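Local coordinates for cytosine deaminase (Klebsiella pneumoniae, PDB 4R85), which deaminates 5-methylcytosine and probably cytosine hydrolytically, as an iron-containing member of the amidohydrolase family, at residues M1-A6 with G39-Q44; L14-L19 with T28-M33; E54-L59 with R115-V120; L144-F149 with G171-G176. One frame throughout, in Å; residues are numbered along the deposited sequence.

Contact 1: M1-A6 with G39-Q44; sequences MKIINA and GAIDAQ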
loop_
_atom_site.group_PDB
_atom_site.type_symbol
_atom_site.label_atom_id
_atom_site.label_comp_id
_atom_site.label_asym_id
_atom_site.label_seq_id
_atom_site.Cartn_x
_atom_site.Cartn_y
_atom_site.Cartn_z
ATOM N N MET A 1 -4.936 13.820 33.824
ATOM C CA MET A 1 -5.761 13.822 32.622
ATOM C C MET A 1 -6.569 12.537 32.521
ATOM O O MET A 1 -6.054 11.455 32.780
ATOM C CB MET A 1 -4.891 13.986 31.378
ATOM C CG MET A 1 -5.649 13.811 30.069
ATOM S SD MET A 1 -4.638 14.246 28.644
ATOM C CE MET A 1 -3.106 13.428 29.059
ATOM N N LYS A 2 -7.835 12.661 32.140
ATOM C CA LYS A 2 -8.716 11.503 32.045
ATOM C C LYS A 2 -9.203 11.297 30.614
ATOM O O LYS A 2 -9.533 12.257 29.917
ATOM C CB LYS A 2 -9.908 11.670 32.986
ATOM C CG LYS A 2 -10.898 10.513 32.964
ATOM C CD LYS A 2 -12.183 10.865 33.713
ATOM C CE LYS A 2 -11.928 11.116 35.194
ATOM N NZ LYS A 2 -11.603 9.862 35.930
ATOM N N ILE A 3 -9.229 10.042 30.177
ATOM C CA ILE A 3 -9.797 9.697 28.880
ATOM C C ILE A 3 -10.943 8.729 29.112
ATOM O O ILE A 3 -10.761 7.709 29.768
ATOM C CB ILE A 3 -8.771 9.020 27.960
ATOM C CG1 ILE A 3 -7.523 9.900 27.788
ATOM C CG2 ILE A 3 -9.404 8.718 26.615
ATOM C CD1 ILE A 3 -6.350 9.173 27.188
ATOM N N ILE A 4 -12.124 9.050 28.592
ATOM C CA ILE A 4 -13.279 8.163 28.738
ATOM C C ILE A 4 -13.733 7.588 27.395
ATOM O O ILE A 4 -13.343 8.087 26.334
ATOM C CB ILE A 4 -14.485 8.869 29.399
ATOM C CG1 ILE A 4 -14.991 10.032 28.535
ATOM C CG2 ILE A 4 -14.136 9.343 30.814
ATOM C CD1 ILE A 4 -16.286 10.667 29.063
ATOM N N ASN A 5 -14.557 6.541 27.465
ATOM C CA ASN A 5 -15.182 5.937 26.292
ATOM C C ASN A 5 -14.160 5.407 25.297
ATOM O O ASN A 5 -14.364 5.468 24.082
ATOM C CB ASN A 5 -16.117 6.932 25.596
ATOM C CG ASN A 5 -17.298 7.328 26.457
ATOM O OD1 ASN A 5 -17.786 6.542 27.275
ATOM N ND2 ASN A 5 -17.774 8.556 26.270
ATOM N N ALA A 6 -13.053 4.890 25.814
ATOM C CA ALA A 6 -11.987 4.406 24.952
ATOM C C ALA A 6 -12.073 2.901 24.793
ATOM O O ALA A 6 -12.343 2.183 25.755
ATOM C CB ALA A 6 -10.638 4.790 25.512
ATOM N N GLY A 39 -14.387 17.879 31.574
ATOM C CA GLY A 39 -13.326 18.168 30.631
ATOM C C GLY A 39 -12.336 17.031 30.463
ATOM O O GLY A 39 -11.151 17.259 30.217
ATOM N N ALA A 40 -12.818 15.802 30.615
ATOM C CA ALA A 40 -12.034 14.630 30.262
ATOM C C ALA A 40 -12.011 14.528 28.744
ATOM O O ALA A 40 -12.877 15.085 28.072
ATOM C CB ALA A 40 -12.652 13.381 30.863
ATOM N N ILE A 41 -11.027 13.826 28.199
ATOM C CA ILE A 41 -10.995 13.586 26.765
ATOM C C ILE A 41 -11.970 12.470 26.420
ATOM O O ILE A 41 -11.875 11.367 26.959
ATOM C CB ILE A 41 -9.582 13.215 26.285
ATOM C CG1 ILE A 41 -8.649 14.415 26.446
ATOM C CG2 ILE A 41 -9.616 12.773 24.841
ATOM C CD1 ILE A 41 -7.202 14.115 26.146
ATOM N N ASP A 42 -12.925 12.764 25.542
ATOM C CA ASP A 42 -13.904 11.764 25.129
ATOM C C ASP A 42 -13.431 11.053 23.868
ATOM O O ASP A 42 -13.437 11.625 22.774
ATOM C CB ASP A 42 -15.280 12.403 24.907
ATOM C CG ASP A 42 -16.401 11.371 24.760
ATOM O OD1 ASP A 42 -16.116 10.164 24.613
ATOM O OD2 ASP A 42 -17.579 11.779 24.773
ATOM N N ALA A 43 -13.012 9.801 24.029
ATOM C CA ALA A 43 -12.543 8.999 22.908
ATOM C C ALA A 43 -13.689 8.618 21.973
ATOM O O ALA A 43 -13.459 8.200 20.840
ATOM C CB ALA A 43 -11.827 7.758 23.402
ATOM N N GLN A 44 -14.920 8.758 22.461
ATOM C CA GLN A 44 -16.114 8.508 21.657
ATOM C C GLN A 44 -16.127 7.114 21.033
ATOM O O GLN A 44 -16.573 6.943 19.898
ATOM C CB GLN A 44 -16.271 9.581 20.570
ATOM C CG GLN A 44 -16.546 10.977 21.117
ATOM C CD GLN A 44 -16.807 11.998 20.024
ATOM O OE1 GLN A 44 -16.058 12.088 19.056
ATOM N NE2 GLN A 44 -17.875 12.769 20.174
HETATM O O HOH W 1 -8.819 15.535 31.059
#

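Contact 2: L14-L19 with T28-M33; sequences LFTLDL and TAQAAM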
loop_
_atom_site.group_PDB
_atom_site.type_symbol
_atom_site.label_atom_id
_atom_site.label_comp_id
_atom_site.label_asym_id
_atom_site.label_seq_id
_atom_site.Cartn_x
_atom_site.Cartn_y
_atom_site.Cartn_z
ATOM N N LEU A 14 -15.713 -0.638 26.987
ATOM C CA LEU A 14 -15.163 0.717 26.943
ATOM C C LEU A 14 -14.396 0.992 28.235
ATOM O O LEU A 14 -14.764 0.487 29.296
ATOM C CB LEU A 14 -16.280 1.747 26.779
ATOM C CG LEU A 14 -16.995 1.798 25.424
ATOM C CD1 LEU A 14 -18.220 2.698 25.499
ATOM C CD2 LEU A 14 -16.050 2.279 24.334
ATOM N N PHE A 15 -13.338 1.795 28.152
ATOM C CA PHE A 15 -12.504 2.041 29.323
ATOM C C PHE A 15 -12.275 3.514 29.606
ATOM O O PHE A 15 -12.241 4.340 28.694
ATOM C CB PHE A 15 -11.144 1.354 29.173
ATOM C CG PHE A 15 -11.218 -0.142 29.128
ATOM C CD1 PHE A 15 -10.958 -0.892 30.261
ATOM C CD2 PHE A 15 -11.543 -0.801 27.951
ATOM C CE1 PHE A 15 -11.026 -2.275 30.225
ATOM C CE2 PHE A 15 -11.608 -2.180 27.907
ATOM C CZ PHE A 15 -11.355 -2.918 29.051
ATOM N N THR A 16 -12.121 3.830 30.886
ATOM C CA THR A 16 -11.593 5.124 31.303
ATOM C C THR A 16 -10.125 4.968 31.695
ATOM O O THR A 16 -9.760 4.035 32.412
ATOM C CB THR A 16 -12.402 5.707 32.472
ATOM O OG1 THR A 16 -13.649 6.200 31.971
ATOM C CG2 THR A 16 -11.655 6.846 33.139
ATOM N N LEU A 17 -9.282 5.872 31.199
ATOM C CA LEU A 17 -7.866 5.868 31.523
ATOM C C LEU A 17 -7.519 7.131 32.299
ATOM O O LEU A 17 -7.817 8.245 31.858
ATOM C CB LEU A 17 -7.027 5.810 30.233
ATOM C CG LEU A 17 -7.592 4.931 29.113
ATOM C CD1 LEU A 17 -6.698 4.989 27.880
ATOM C CD2 LEU A 17 -7.746 3.502 29.582
ATOM N N ASP A 18 -6.895 6.959 33.459
ATOM C CA ASP A 18 -6.504 8.084 34.297
ATOM C C ASP A 18 -4.999 8.261 34.242
ATOM O O ASP A 18 -4.250 7.358 34.615
ATOM C CB ASP A 18 -6.949 7.860 35.744
ATOM C CG ASP A 18 -8.450 7.965 35.914
ATOM O OD1 ASP A 18 -9.068 8.801 35.216
ATOM O OD2 ASP A 18 -9.013 7.215 36.744
ATOM N N LEU A 19 -4.564 9.420 33.755
ATOM C CA LEU A 19 -3.140 9.710 33.621
ATOM C C LEU A 19 -2.740 10.743 34.662
ATOM O O LEU A 19 -3.429 11.745 34.858
ATOM C CB LEU A 19 -2.826 10.224 32.217
ATOM C CG LEU A 19 -3.358 9.363 31.068
ATOM C CD1 LEU A 19 -2.871 9.902 29.728
ATOM C CD2 LEU A 19 -2.958 7.911 31.243
ATOM N N THR A 28 -9.876 1.634 34.007
ATOM C CA THR A 28 -11.114 1.069 34.539
ATOM C C THR A 28 -12.142 0.789 33.448
ATOM O O THR A 28 -12.421 1.647 32.608
ATOM C CB THR A 28 -11.744 2.012 35.577
ATOM O OG1 THR A 28 -10.716 2.539 36.425
ATOM C CG2 THR A 28 -12.782 1.275 36.431
ATOM N N ALA A 29 -12.710 -0.412 33.467
ATOM C CA ALA A 29 -13.775 -0.757 32.534
ATOM C C ALA A 29 -15.059 -0.007 32.889
ATOM O O ALA A 29 -15.386 0.148 34.067
ATOM C CB ALA A 29 -14.019 -2.258 32.537
ATOM N N GLN A 30 -15.780 0.456 31.871
ATOM C CA GLN A 30 -17.058 1.133 32.076
ATOM C C GLN A 30 -18.215 0.191 31.783
ATOM O O GLN A 30 -18.072 -0.758 31.009
ATOM C CB GLN A 30 -17.173 2.357 31.161
ATOM C CG GLN A 30 -15.958 3.262 31.164
ATOM C CD GLN A 30 -16.058 4.386 30.142
ATOM O OE1 GLN A 30 -15.147 5.207 30.025
ATOM N NE2 GLN A 30 -17.165 4.429 29.400
ATOM N N ALA A 31 -19.362 0.470 32.394
ATOM C CA ALA A 31 -20.575 -0.314 32.181
ATOM C C ALA A 31 -21.122 -0.078 30.777
ATOM O O ALA A 31 -21.670 -0.985 30.152
ATOM C CB ALA A 31 -21.624 0.035 33.224
ATOM N N ALA A 32 -20.965 1.148 30.288
ATOM C CA ALA A 32 -21.405 1.504 28.945
ATOM C C ALA A 32 -20.860 2.870 28.561
ATOM O O ALA A 32 -20.073 3.466 29.296
ATOM C CB ALA A 32 -22.933 1.501 28.850
ATOM N N MET A 33 -21.287 3.351 27.401
ATOM C CA MET A 33 -20.954 4.691 26.944
ATOM C C MET A 33 -21.417 5.724 27.976
ATOM O O MET A 33 -22.562 5.683 28.447
ATOM C CB MET A 33 -21.620 4.943 25.593
ATOM C CG MET A 33 -21.055 6.100 24.831
ATOM S SD MET A 33 -19.466 5.707 24.091
ATOM C CE MET A 33 -19.046 7.312 23.437
HETATM O O HOH W 2 -18.379 -0.696 28.262
HETATM O O HOH W 3 -9.682 4.516 35.226
#

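Contact 3: E54-L59 with R115-V120; sequences EPHIHL and RTHVDV. With FE2 (Fe (II) ion), chain H; 17E (5-methylcytosine), chain G.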
loop_
_atom_site.group_PDB
_atom_site.type_symbol
_atom_site.label_atom_id
_atom_site.label_comp_id
_atom_site.label_asym_id
_atom_site.label_seq_id
_atom_site.Cartn_x
_atom_site.Cartn_y
_atom_site.Cartn_z
ATOM N N GLU A 54 8.702 2.859 15.127
ATOM C CA GLU A 54 9.443 2.728 13.884
ATOM C C GLU A 54 10.766 2.079 14.238
ATOM O O GLU A 54 11.724 2.768 14.570
ATOM C CB GLU A 54 9.688 4.094 13.247
ATOM C CG GLU A 54 10.539 4.011 11.977
ATOM C CD GLU A 54 10.146 2.821 11.102
ATOM O OE1 GLU A 54 9.152 2.938 10.352
ATOM O OE2 GLU A 54 10.821 1.765 11.172
ATOM N N PRO A 55 10.820 0.743 14.182
ATOM C CA PRO A 55 11.981 0.020 14.707
ATOM C C PRO A 55 13.142 -0.061 13.727
ATOM O O PRO A 55 14.156 -0.669 14.070
ATOM C CB PRO A 55 11.425 -1.389 14.950
ATOM C CG PRO A 55 10.371 -1.541 13.882
ATOM C CD PRO A 55 9.760 -0.165 13.711
ATOM N N HIS A 56 12.998 0.515 12.537
ATOM C CA HIS A 56 14.056 0.446 11.538
ATOM C C HIS A 56 13.898 1.516 10.462
ATOM O O HIS A 56 13.078 1.380 9.544
ATOM C CB HIS A 56 14.068 -0.944 10.886
ATOM C CG HIS A 56 15.263 -1.194 10.027
ATOM N ND1 HIS A 56 16.078 -2.295 10.192
ATOM C CD2 HIS A 56 15.777 -0.493 8.988
ATOM C CE1 HIS A 56 17.045 -2.259 9.293
ATOM N NE2 HIS A 56 16.890 -1.170 8.562
ATOM N N ILE A 57 14.707 2.563 10.563
ATOM C CA ILE A 57 14.714 3.645 9.581
ATOM C C ILE A 57 16.142 4.161 9.479
ATOM O O ILE A 57 16.918 3.991 10.421
ATOM C CB ILE A 57 13.737 4.766 10.005
ATOM C CG1 ILE A 57 13.603 5.833 8.913
ATOM C CG2 ILE A 57 14.139 5.358 11.365
ATOM C CD1 ILE A 57 12.309 6.645 9.025
ATOM N N HIS A 58 16.504 4.745 8.333
ATOM C CA HIS A 58 17.830 5.324 8.151
ATOM C C HIS A 58 17.736 6.838 8.140
ATOM O O HIS A 58 17.635 7.453 7.065
ATOM C CB HIS A 58 18.455 4.865 6.834
ATOM C CG HIS A 58 18.688 3.387 6.754
ATOM N ND1 HIS A 58 19.940 2.826 6.864
ATOM C CD2 HIS A 58 17.830 2.359 6.554
ATOM C CE1 HIS A 58 19.847 1.515 6.745
ATOM N NE2 HIS A 58 18.577 1.207 6.559
ATOM N N LEU A 59 17.782 7.440 9.323
ATOM C CA LEU A 59 17.642 8.895 9.445
ATOM C C LEU A 59 18.822 9.678 8.882
ATOM O O LEU A 59 18.677 10.848 8.534
ATOM C CB LEU A 59 17.403 9.303 10.899
ATOM C CG LEU A 59 16.040 8.908 11.454
ATOM C CD1 LEU A 59 15.891 9.378 12.890
ATOM C CD2 LEU A 59 14.932 9.471 10.563
ATOM N N ARG A 115 14.105 3.477 16.063
ATOM C CA ARG A 115 15.474 2.983 16.017
ATOM C C ARG A 115 16.059 3.338 14.653
ATOM O O ARG A 115 15.553 2.889 13.621
ATOM C CB ARG A 115 15.525 1.473 16.260
ATOM C CG ARG A 115 16.918 0.870 16.074
ATOM C CD ARG A 115 16.901 -0.639 16.319
ATOM N NE ARG A 115 16.874 -0.957 17.747
ATOM C CZ ARG A 115 16.845 -2.197 18.217
ATOM N NH1 ARG A 115 16.819 -3.213 17.362
ATOM N NH2 ARG A 115 16.830 -2.418 19.530
ATOM N N THR A 116 17.100 4.167 14.643
ATOM C CA THR A 116 17.689 4.580 13.378
ATOM C C THR A 116 19.023 3.894 13.185
ATOM O O THR A 116 19.794 3.752 14.130
ATOM C CB THR A 116 17.883 6.117 13.264
ATOM O OG1 THR A 116 18.366 6.435 11.953
ATOM C CG2 THR A 116 18.888 6.633 14.288
ATOM N N HIS A 117 19.274 3.438 11.964
ATOM C CA HIS A 117 20.610 3.007 11.588
ATOM C C HIS A 117 21.376 4.232 11.091
ATOM O O HIS A 117 20.792 5.124 10.471
ATOM C CB HIS A 117 20.538 1.904 10.519
ATOM C CG HIS A 117 19.880 0.656 11.018
ATOM N ND1 HIS A 117 20.585 -0.491 11.313
ATOM C CD2 HIS A 117 18.590 0.400 11.342
ATOM C CE1 HIS A 117 19.752 -1.408 11.779
ATOM N NE2 HIS A 117 18.537 -0.892 11.806
ATOM N N VAL A 118 22.668 4.300 11.409
ATOM C CA VAL A 118 23.526 5.376 10.926
ATOM C C VAL A 118 24.779 4.766 10.323
ATOM O O VAL A 118 25.439 3.963 10.967
ATOM C CB VAL A 118 23.972 6.316 12.062
ATOM C CG1 VAL A 118 24.785 7.496 11.491
ATOM C CG2 VAL A 118 22.775 6.805 12.834
ATOM N N ASP A 119 25.110 5.156 9.094
ATOM C CA ASP A 119 26.273 4.610 8.403
ATOM C C ASP A 119 27.561 5.061 9.105
ATOM O O ASP A 119 27.840 6.255 9.194
ATOM C CB ASP A 119 26.246 5.047 6.931
ATOM C CG ASP A 119 27.409 4.506 6.116
ATOM O OD1 ASP A 119 27.527 4.927 4.942
ATOM O OD2 ASP A 119 28.196 3.671 6.616
ATOM N N VAL A 120 28.329 4.100 9.619
ATOM C CA VAL A 120 29.582 4.423 10.307
ATOM C C VAL A 120 30.803 4.075 9.449
ATOM O O VAL A 120 31.937 4.226 9.888
ATOM C CB VAL A 120 29.691 3.751 11.697
ATOM C CG1 VAL A 120 28.550 4.213 12.606
ATOM C CG2 VAL A 120 29.688 2.231 11.574
HETATM FE FE FE2 H . 17.590 -0.893 6.434
HETATM N N1 17E G . 21.320 0.411 3.166
HETATM C C2 17E G . 21.094 -0.899 3.069
HETATM O O2 17E G . 22.157 -1.766 3.039
HETATM N N3 17E G . 19.853 -1.394 3.006
HETATM C C4 17E G . 18.792 -0.571 3.030
HETATM N N4 17E G . 17.472 -1.110 2.960
HETATM C C5 17E G . 18.979 0.810 3.132
HETATM C C6 17E G . 20.288 1.278 3.201
HETATM C CM5 17E G . 17.808 1.739 3.165
HETATM O O HOH W 4 16.325 -1.753 12.919
#

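Contact 4: L144-F149 with G171-G176; sequences LQIVAF and GADVVG. With 17E (5-methylcytosine), chain G.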
loop_
_atom_site.group_PDB
_atom_site.type_symbol
_atom_site.label_atom_id
_atom_site.label_comp_id
_atom_site.label_asym_id
_atom_site.label_seq_id
_atom_site.Cartn_x
_atom_site.Cartn_y
_atom_site.Cartn_z
ATOM N N LEU A 144 14.742 7.811 20.837
ATOM C CA LEU A 144 15.538 7.372 19.692
ATOM C C LEU A 144 16.634 6.381 20.076
ATOM O O LEU A 144 17.438 6.658 20.963
ATOM C CB LEU A 144 16.172 8.592 19.011
ATOM C CG LEU A 144 17.004 8.348 17.745
ATOM C CD1 LEU A 144 16.129 7.757 16.638
ATOM C CD2 LEU A 144 17.655 9.654 17.283
ATOM N N GLN A 145 16.675 5.235 19.400
ATOM C CA GLN A 145 17.824 4.337 19.508
ATOM C C GLN A 145 18.704 4.470 18.279
ATOM O O GLN A 145 18.205 4.638 17.170
ATOM C CB GLN A 145 17.377 2.887 19.641
ATOM C CG GLN A 145 16.611 2.621 20.923
ATOM C CD GLN A 145 16.288 1.148 21.104
ATOM O OE1 GLN A 145 16.753 0.295 20.340
ATOM N NE2 GLN A 145 15.492 0.840 22.123
ATOM N N ILE A 146 20.013 4.375 18.470
ATOM C CA ILE A 146 20.934 4.520 17.340
ATOM C C ILE A 146 21.772 3.270 17.099
ATOM O O ILE A 146 22.444 2.786 18.007
ATOM C CB ILE A 146 21.873 5.715 17.547
ATOM C CG1 ILE A 146 21.068 7.017 17.533
ATOM C CG2 ILE A 146 22.976 5.720 16.486
ATOM C CD1 ILE A 146 21.786 8.176 18.184
ATOM N N VAL A 147 21.736 2.774 15.862
ATOM C CA VAL A 147 22.505 1.602 15.461
ATOM C C VAL A 147 23.761 2.000 14.670
ATOM O O VAL A 147 23.666 2.716 13.667
ATOM C CB VAL A 147 21.682 0.674 14.546
ATOM C CG1 VAL A 147 22.422 -0.659 14.332
ATOM C CG2 VAL A 147 20.263 0.425 15.111
ATOM N N ALA A 148 24.924 1.528 15.112
ATOM C CA ALA A 148 26.150 1.653 14.322
ATOM C C ALA A 148 26.119 0.689 13.143
ATOM O O ALA A 148 26.423 -0.494 13.282
ATOM C CB ALA A 148 27.369 1.391 15.181
ATOM N N PHE A 149 25.771 1.216 11.976
ATOM C CA PHE A 149 25.521 0.415 10.785
ATOM C C PHE A 149 26.682 0.609 9.814
ATOM O O PHE A 149 26.893 1.715 9.324
ATOM C CB PHE A 149 24.210 0.884 10.135
ATOM C CG PHE A 149 23.947 0.291 8.768
ATOM C CD1 PHE A 149 23.971 -1.081 8.567
ATOM C CD2 PHE A 149 23.654 1.110 7.693
ATOM C CE1 PHE A 149 23.721 -1.625 7.315
ATOM C CE2 PHE A 149 23.400 0.580 6.440
ATOM C CZ PHE A 149 23.432 -0.788 6.246
ATOM N N GLY A 171 28.631 6.274 21.698
ATOM C CA GLY A 171 27.365 6.088 22.382
ATOM C C GLY A 171 26.223 5.481 21.594
ATOM O O GLY A 171 25.086 5.489 22.068
ATOM N N ALA A 172 26.490 4.970 20.395
ATOM C CA ALA A 172 25.464 4.198 19.696
ATOM C C ALA A 172 24.973 3.067 20.614
ATOM O O ALA A 172 25.778 2.374 21.239
ATOM C CB ALA A 172 26.006 3.632 18.398
ATOM N N ASP A 173 23.655 2.904 20.701
ATOM C CA ASP A 173 23.032 1.936 21.611
ATOM C C ASP A 173 23.021 0.524 21.029
ATOM O O ASP A 173 22.921 -0.461 21.769
ATOM C CB ASP A 173 21.573 2.315 21.891
ATOM C CG ASP A 173 21.357 3.807 21.992
ATOM O OD1 ASP A 173 21.442 4.344 23.119
ATOM O OD2 ASP A 173 21.093 4.446 20.947
ATOM N N VAL A 174 23.071 0.430 19.701
ATOM C CA VAL A 174 22.907 -0.858 19.033
ATOM C C VAL A 174 24.056 -1.133 18.066
ATOM O O VAL A 174 24.517 -0.226 17.358
ATOM C CB VAL A 174 21.562 -0.921 18.256
ATOM C CG1 VAL A 174 21.247 -2.351 17.826
ATOM C CG2 VAL A 174 20.433 -0.378 19.101
ATOM N N VAL A 175 24.526 -2.380 18.051
ATOM C CA VAL A 175 25.564 -2.799 17.114
ATOM C C VAL A 175 24.943 -3.345 15.829
ATOM O O VAL A 175 24.123 -4.273 15.871
ATOM C CB VAL A 175 26.472 -3.884 17.712
ATOM C CG1 VAL A 175 27.447 -4.394 16.659
ATOM C CG2 VAL A 175 27.221 -3.350 18.935
ATOM N N GLY A 176 25.347 -2.784 14.685
ATOM C CA GLY A 176 24.803 -3.199 13.404
ATOM C C GLY A 176 25.721 -4.121 12.619
ATOM O O GLY A 176 26.736 -4.582 13.132
HETATM N N1 17E G . 21.320 0.411 3.166
HETATM C C2 17E G . 21.094 -0.899 3.069
HETATM O O2 17E G . 22.157 -1.766 3.039
HETATM N N3 17E G . 19.853 -1.394 3.006
HETATM C C4 17E G . 18.792 -0.571 3.030
HETATM N N4 17E G . 17.472 -1.110 2.960
HETATM C C5 17E G . 18.979 0.810 3.132
HETATM C C6 17E G . 20.288 1.278 3.201
HETATM C CM5 17E G . 17.808 1.739 3.165
#

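Contact 1: M1-A6 with G39-Q44
Backbone bonds of a parallel pair join Lys2 and Ile4 to Ile41 and Ala43. Ile41 N donates to Lys2 O at 2.8 Å, Ile4 N to Ile41 O, and Ala43 N to Ile4 O, with N-H...O angles of 155° to 162°; Ile3 and Ile4 thereby pair with Ile41 and Asp42. A water accepts from Lys2 N and donates to Gly39 O.

The polar side-chain contact is an amide on a carboxylate. Asn5 ND2 gives Asp42 OD1 a bond of 2.8 Å, the acceptor lying close to the amide plane but the donor standing above the carboxylate plane. Gln44 N reaches the same oxygen from the opposite face, closing an Asx turn, so OD1 is gripped between two donors.

On the face of Ile3 and Ile41 the contacts are apolar. Met1 bends at chi3 (45°), and its SD meets Ile41 CD1 at 3.6 Å. Ile3 and Ile41 lie side by side, while Ile3 CG2 comes to 4.1 Å from Ala43 CB.

Strand 41-42 is an outermost strand of this mixed four-stranded sheet, and strand 2-7 has strand 14-20 as its other neighbour. Ile3 and Ile41 pack on Ile374 of strand 372-375, and Met1 and Ile3 on Ile394 of strand 390-395.

Contact 2: L14-L19 with T28-M33
Gln30 reaches back over the beginning of strand 14-20 with a side chain that touches Leu14 and Thr16. Gln30 CB lies 3.6 Å from Leu14 O, the oxygen that also accepts the Gln30 N-H in a nearly straight bond (168°). CG stays beside that carbonyl, and with the chain extended beyond it (chi2 174°) the amide is carried to Thr16. There Gln30 OE1 receives the proton of Thr16 OG1 at 2.6 Å, the two side chains crossing at about a right angle and the hydroxyl standing 28° from the carbonyl plane. Gln30 NE2 turns the other way: it passes 3.9 Å from Leu14 CB and donates to Ala32 O at 3.1 Å.

Thr16 and Thr28 form an antiparallel hydrogen-bonded pair, with bonds of 2.8 Å from Thr16 N to Thr28 O and 2.9 Å from Thr28 N to Thr16 O. Phe15 CE1 rests 3.8 Å from Ala29 CB, and Leu14 CD1 touches Met33 SD.

Gln30 OE1 also accepts from Asn5 N. With two donors on OE1 and a bond from NE2, the amide's orientation is fixed, so one polar side chain ties together the hairpin of strands 14-20 and 23-29, strand 2-7 and the chain that leaves the hairpin.

Contact 3: E54-L59 with R115-V120
A buried contact at the iron site brings His56 and His58 against His117, where two neighbouring parallel strands of the catalytic barrel end. The axes of strands 54-57 and 115-119 approach to 4.8 Å at an angle of 15°. Arg115 N donates to Glu54 O, Ile57 N to Arg115 O, and His117 N to Ile57 O at 2.9 Å.

Both metal-binding histidines of segment 54-59 use NE2; His209, His241 and Asp308 complete the site. His117 NE2 sits over one face of the His56 ring, 3.2 Å from His56 CE1, with the planes turned by 31°, and a water links it to Pro55 O. His117 CB makes an off-centre CH-pi contact with the His58 ring, while one face of that ring is met by the ligand methyl, with His58 CD2 3.4 Å from CM5.

Beyond the strand, Leu59 N donates to Thr116 OG1 at 2.9 Å. The hydroxyl lies anti to the Thr116 backbone N (chi1 -175°), which places it beside the Leu59 N-H.

Strand 143-149 flanks strand 111-119 on its other edge. Arg115 reaches Gln145 of that strand and forms a salt bridge with Asp207 of strand 205-209, and Leu59 packs on Leu131 of helix 126-137.

Contact 4: L144-F149 with G171-G176
Asp173 and Ile146 meet through a flat carboxylate, while the ring of Phe149 turns its edge to the ligand. Asp173 OD2 accepts from Ile146 N at 2.7 Å with its anti lone pair, the one away from OD1, and the bond is nearly straight (162°). With CG beside the Asp173 backbone N (chi1 -37°), the carboxylate swings to the neighbouring strand and serves Ile146 N where a main-chain carbonyl would be expected if the ladder ran on; OD1 is held in a salt bridge by Lys135 of helix 126-137. At the edge of the Phe149 ring, in its plane, lies O2 of 5-methylcytosine, 3.6 Å from CZ. The same ring stacks with His209 and meets that of His58 with planes about 70° apart.

Backbone bonds of the parallel ladder follow. Val174 N donates to Ile146 O, which also takes a weak bond from Asp173 N, and Ala148 N donates to Val174 O at 2.9 Å. The bond from Gly176 N to Ala148 O is weak.

Val147 and Val174 cross obliquely on one face, Val147 CG2 being 3.7 Å from Val174 CB. Val147 CG1 presses on Gly176 CA at 3.6 Å. On the other face Ala148 CB comes to 4.2 Å from Ala172 CB.

Helix 160-170, ended by a Schellman motif at Gly171, connects the two strands in a beta-alpha-beta unit, the repeating element of the amidohydrolase TIM barrel.

Contacts 1 and 2 share one sheet and touch directly: strands 2-7 and 14-20 are neighbours, Ala6 O lies 2.6 Å from Phe15 N, and contact 2 is nested in the loop that contact 1 closes. Contacts 3 and 4 form a second pair in the barrel, their centres 8 Å apart, with Thr116 O 2.8 Å from Val147 N and His117 ND1 3.5 Å from Val147 CG1. Centres of contacts 1 and 3 are about 35 Å apart, and nearest atoms about 20 Å, so the small sheet is remote from the iron. Contacts 3 and 4 both reach 5-methylcytosine, through His58 and Phe149 respectively; Gln151, Glu212 and Asp308 hydrogen-bond to it.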